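Local coordinates for poly-gamma-glutamate hydrolase (Bacillus phage phiNIT1, PDB 3A9L), which hydrolyses the gamma-glutamyl linkages of bacterial poly-gamma-glutamate as a zinc peptidase, at residues Thr49-Ile52 / Tyr53-Glu57; Ser128-Ser132 / Lys133-Ala137. All coordinates share one frame; numbering follows the deposited sequence.

Contact 1 (Thr49-Ile52 / Tyr53-Glu57); sequences TELI and YRVVE
In Thr49 the methyl CG2 points opposite the backbone N across the CA-CB bond, which sets it beside the ring of Tyr53, one helical turn on. With chi1 at -87°, the Tyr53 ring lies alongside that methyl. The two side chains run side by side and point the same way, with CG2 of Thr49 3.6 Å from CE1 of Tyr53. Their polar ends have hydrogen-bond partners outside the segments: Gln67 OE1 and the backbone N of Gly42 for Thr49 OG1, and Glu26 OE1 for Tyr53 OH.

Two aliphatic pairs follow at the same spacing, and in both the side chains cross at a slant. CD1 of Leu51 meets CG2 of Val55 at 4.0 Å. CG2 of Ile52 meets CG2 of Val56 at 4.1 Å. In each valine, CG2 also lies against the carbonyl oxygen four residues back.

The backbone hydrogen bonds repeat the i to i+4 pattern. Arg54 N donates to Glu50 O at 3.2 Å, Val55 N to Leu51 O at 3.0 Å and Val56 N to Ile52 O at 2.9 Å.

Ile52 touches Leu63 and Leu65 of strand 62-68 and Ser38 of strand 34-42, while Leu51 packs on Phe192 and Ala196 of helix 190-209. This is regular alpha-helix, serving as the connection of a beta-alpha-beta unit: strand 34-42, helix 48-59, strand 62-68.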
loop_
_atom_site.group_PDB
_atom_site.type_symbol
_atom_site.label_atom_id
_atom_site.label_comp_id
_atom_site.label_asym_id
_atom_site.label_seq_id
_atom_site.Cartn_x
_atom_site.Cartn_y
_atom_site.Cartn_z
ATOM N N THR A 49 -2.216 -4.822 12.900
ATOM C CA THR A 49 -1.575 -5.117 11.615
ATOM C C THR A 49 -1.800 -6.551 11.182
ATOM O O THR A 49 -2.207 -6.793 10.049
ATOM C CB THR A 49 -0.047 -4.864 11.675
ATOM O OG1 THR A 49 0.195 -3.466 11.768
ATOM C CG2 THR A 49 0.661 -5.402 10.424
ATOM N N GLU A 50 -1.576 -7.493 12.106
ATOM C CA GLU A 50 -1.543 -8.938 11.770
ATOM C C GLU A 50 -2.957 -9.449 11.562
ATOM O O GLU A 50 -3.210 -10.281 10.690
ATOM C CB GLU A 50 -0.833 -9.744 12.869
ATOM C CG GLU A 50 0.697 -9.429 13.005
ATOM C CD GLU A 50 1.052 -8.127 13.726
ATOM O OE1 GLU A 50 0.295 -7.649 14.593
ATOM O OE2 GLU A 50 2.142 -7.565 13.421
ATOM N N LEU A 51 -3.878 -8.946 12.376
ATOM C CA LEU A 51 -5.269 -9.326 12.200
ATOM C C LEU A 51 -5.796 -8.766 10.903
ATOM O O LEU A 51 -6.545 -9.431 10.236
ATOM C CB LEU A 51 -6.135 -8.911 13.397
ATOM C CG LEU A 51 -7.649 -9.104 13.236
ATOM C CD1 LEU A 51 -8.021 -10.609 13.094
ATOM C CD2 LEU A 51 -8.409 -8.434 14.348
ATOM N N ILE A 52 -5.419 -7.540 10.546
ATOM C CA ILE A 52 -5.911 -6.973 9.285
ATOM C C ILE A 52 -5.357 -7.756 8.086
ATOM O O ILE A 52 -6.077 -7.998 7.110
ATOM C CB ILE A 52 -5.628 -5.487 9.177
ATOM C CG1 ILE A 52 -6.699 -4.723 9.971
ATOM C CG2 ILE A 52 -5.581 -5.043 7.710
ATOM C CD1 ILE A 52 -6.277 -3.380 10.423
ATOM N N TYR A 53 -4.092 -8.149 8.175
ATOM C CA TYR A 53 -3.452 -8.945 7.107
ATOM C C TYR A 53 -4.224 -10.218 6.814
ATOM O O TYR A 53 -4.495 -10.533 5.651
ATOM C CB TYR A 53 -2.035 -9.313 7.503
ATOM C CG TYR A 53 -1.013 -8.274 7.137
ATOM C CD1 TYR A 53 -1.264 -6.918 7.321
ATOM C CD2 TYR A 53 0.201 -8.649 6.619
ATOM C CE1 TYR A 53 -0.328 -5.975 6.982
ATOM C CE2 TYR A 53 1.149 -7.717 6.281
ATOM C CZ TYR A 53 0.878 -6.383 6.460
ATOM O OH TYR A 53 1.834 -5.470 6.111
ATOM N N ARG A 54 -4.559 -10.942 7.879
ATOM C CA ARG A 54 -5.279 -12.201 7.817
ATOM C C ARG A 54 -6.721 -11.991 7.311
ATOM O O ARG A 54 -7.223 -12.776 6.488
ATOM C CB ARG A 54 -5.272 -12.861 9.218
ATOM C CG ARG A 54 -5.832 -14.315 9.310
ATOM C CD ARG A 54 -4.962 -15.292 8.487
ATOM N NE ARG A 54 -5.570 -16.612 8.424
ATOM C CZ ARG A 54 -5.354 -17.483 7.445
ATOM N NH1 ARG A 54 -4.537 -17.168 6.440
ATOM N NH2 ARG A 54 -5.954 -18.667 7.471
ATOM N N VAL A 55 -7.401 -10.951 7.813
ATOM C CA VAL A 55 -8.755 -10.663 7.326
ATOM C C VAL A 55 -8.776 -10.323 5.829
ATOM O O VAL A 55 -9.709 -10.685 5.084
ATOM C CB VAL A 55 -9.472 -9.537 8.144
ATOM C CG1 VAL A 55 -10.821 -9.198 7.512
ATOM C CG2 VAL A 55 -9.725 -10.012 9.562
ATOM N N VAL A 56 -7.764 -9.594 5.401
ATOM C CA VAL A 56 -7.630 -9.226 4.001
ATOM C C VAL A 56 -7.267 -10.450 3.151
ATOM O O VAL A 56 -7.791 -10.619 2.030
ATOM C CB VAL A 56 -6.612 -8.069 3.856
ATOM C CG1 VAL A 56 -6.117 -7.906 2.396
ATOM C CG2 VAL A 56 -7.260 -6.788 4.342
ATOM N N GLU A 57 -6.366 -11.283 3.674
ATOM C CA GLU A 57 -5.951 -12.514 2.980
ATOM C C GLU A 57 -7.155 -13.463 2.857
ATOM O O GLU A 57 -7.351 -14.087 1.815
ATOM C CB GLU A 57 -4.781 -13.177 3.697
ATOM C CG GLU A 57 -3.436 -12.510 3.459
ATOM C CD GLU A 57 -2.524 -12.602 4.684
ATOM O OE1 GLU A 57 -2.683 -13.584 5.458
ATOM O OE2 GLU A 57 -1.691 -11.673 4.892
#

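Contact 2 (Ser128-Ser132 / Lys133-Ala137); sequences SKLNS and KGIAA
Asn131 holds Ile135 and Ala137 through its side-chain amide. Its CB starts out away from residues 133-137. The first torsion, chi1 -65°, sets CG beside the backbone N and brings the amide round to that chain. CG lies 4.0 Å from the carbonyl oxygen of Ala137. OD1, the other amide atom, comes no closer than 3.9 Å to Ala137 O. ND2 does the binding. It donates hydrogen bonds to Ile135 O at 3.1 Å and to Ala137 O at 3.3 Å, the second nearly straight at 171°. Both acceptors lie in the plane of the amide, so the two hydrogen bonds fix its rotation. ND2 also touches CB of Ala137.

The turn between these residues is a Schellman motif that ends helix 120-132. Ile135 N hydrogen-bonds to Leu130 O, and Gly134 N to Asn131 O at 2.7 Å. Gly134 is the C-prime residue. Its positive phi, 74°, is one that glycine adopts readily. Leu130 O takes a second hydrogen bond, from Lys133 N at 2.9 Å. The N-H groups of Ile135 and Lys133 come to this oxygen from opposite faces of its carbonyl plane. Ser132 OG turns back into the helix and hydrogen-bonds to Lys129 O.

Apolar contacts accompany the turn. CD1 of Leu130 rests 3.6 Å from CB of Ala137. CB of Leu130 stands 4.1 Å from CB of Ile135. Leu130 also packs on Ala198 of helix 190-209. Lys133 NZ and Lys129 NZ form salt bridges with Glu201 and Glu205 of the same helix, respectively.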
loop_
_atom_site.group_PDB
_atom_site.type_symbol
_atom_site.label_atom_id
_atom_site.label_comp_id
_atom_site.label_asym_id
_atom_site.label_seq_id
_atom_site.Cartn_x
_atom_site.Cartn_y
_atom_site.Cartn_z
ATOM N N SER A 128 -21.945 -11.511 16.594
ATOM C CA SER A 128 -22.539 -12.821 16.596
ATOM C C SER A 128 -21.586 -13.909 16.102
ATOM O O SER A 128 -21.587 -15.009 16.665
ATOM C CB SER A 128 -23.854 -12.792 15.847
ATOM O OG SER A 128 -24.422 -14.074 15.767
ATOM N N LYS A 129 -20.742 -13.605 15.109
ATOM C CA LYS A 129 -19.720 -14.578 14.656
ATOM C C LYS A 129 -18.622 -14.791 15.685
ATOM O O LYS A 129 -18.213 -15.934 15.954
ATOM C CB LYS A 129 -19.075 -14.181 13.320
ATOM C CG LYS A 129 -19.963 -14.196 12.062
ATOM C CD LYS A 129 -20.949 -15.348 12.046
ATOM C CE LYS A 129 -21.422 -15.685 10.633
ATOM N NZ LYS A 129 -22.502 -16.675 10.760
ATOM N N LEU A 130 -18.151 -13.715 16.299
ATOM C CA LEU A 130 -17.068 -13.877 17.250
ATOM C C LEU A 130 -17.496 -14.823 18.366
ATOM O O LEU A 130 -16.805 -15.815 18.657
ATOM C CB LEU A 130 -16.568 -12.530 17.796
ATOM C CG LEU A 130 -15.953 -11.592 16.763
ATOM C CD1 LEU A 130 -15.783 -10.261 17.428
ATOM C CD2 LEU A 130 -14.618 -12.131 16.197
ATOM N N ASN A 131 -18.666 -14.536 18.954
ATOM C CA ASN A 131 -19.241 -15.409 19.968
ATOM C C ASN A 131 -19.291 -16.862 19.548
ATOM O O ASN A 131 -19.053 -17.753 20.353
ATOM C CB ASN A 131 -20.661 -14.992 20.318
ATOM C CG ASN A 131 -20.743 -13.630 20.964
ATOM O OD1 ASN A 131 -21.833 -13.106 21.123
ATOM N ND2 ASN A 131 -19.602 -13.047 21.334
ATOM N N SER A 132 -19.651 -17.109 18.298
ATOM C CA SER A 132 -19.910 -18.481 17.876
ATOM C C SER A 132 -18.593 -19.213 17.706
ATOM O O SER A 132 -18.585 -20.432 17.538
ATOM C CB SER A 132 -20.681 -18.510 16.570
ATOM O OG SER A 132 -19.776 -18.330 15.493
ATOM N N LYS A 133 -17.490 -18.460 17.704
ATOM C CA LYS A 133 -16.143 -19.039 17.766
ATOM C C LYS A 133 -15.647 -19.018 19.212
ATOM O O LYS A 133 -14.467 -19.263 19.484
ATOM C CB LYS A 133 -15.155 -18.318 16.842
ATOM C CG LYS A 133 -15.580 -18.199 15.364
ATOM C CD LYS A 133 -15.609 -19.534 14.655
ATOM C CE LYS A 133 -14.794 -19.449 13.386
ATOM N NZ LYS A 133 -15.381 -20.229 12.259
ATOM N N GLY A 134 -16.549 -18.719 20.139
ATOM C CA GLY A 134 -16.199 -18.732 21.568
ATOM C C GLY A 134 -15.354 -17.544 21.967
ATOM O O GLY A 134 -14.619 -17.607 22.956
ATOM N N ILE A 135 -15.442 -16.470 21.178
ATOM C CA ILE A 135 -14.652 -15.264 21.396
ATOM C C ILE A 135 -15.563 -14.195 21.955
ATOM O O ILE A 135 -16.604 -13.885 21.371
ATOM C CB ILE A 135 -14.003 -14.762 20.087
ATOM C CG1 ILE A 135 -12.919 -15.749 19.640
ATOM C CG2 ILE A 135 -13.382 -13.381 20.291
ATOM C CD1 ILE A 135 -12.839 -15.896 18.133
ATOM N N ALA A 136 -15.157 -13.672 23.105
ATOM C CA ALA A 136 -15.892 -12.684 23.859
ATOM C C ALA A 136 -16.081 -11.451 23.002
ATOM O O ALA A 136 -15.121 -10.928 22.436
ATOM C CB ALA A 136 -15.138 -12.348 25.128
ATOM N N ALA A 137 -17.325 -11.017 22.873
ATOM C CA ALA A 137 -17.659 -9.871 22.050
ATOM C C ALA A 137 -19.028 -9.308 22.402
ATOM O O ALA A 137 -19.996 -10.055 22.613
ATOM C CB ALA A 137 -17.569 -10.241 20.566
#

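In the fold
The centre of contact 1 is about 9 Å from the centre of the chain; that of contact 2 is about 17 Å out. The two centres are about 18 Å apart, and the contacts do not touch. Both border helix 190-209, which meets Leu51 and Arg54 of contact 1 and Leu130, Lys129 and Lys133 of contact 2. Half of the touching residues of contact 1 are buried, and its helix packs on the central sheet. In contact 2 only two are buried, and side-chain amide and hydroxyl groups form hydrogen bonds with backbone carbonyls. Contact 1 is also the one closer to the zinc site: the Ile52 side chain is about 10 Å from the metal.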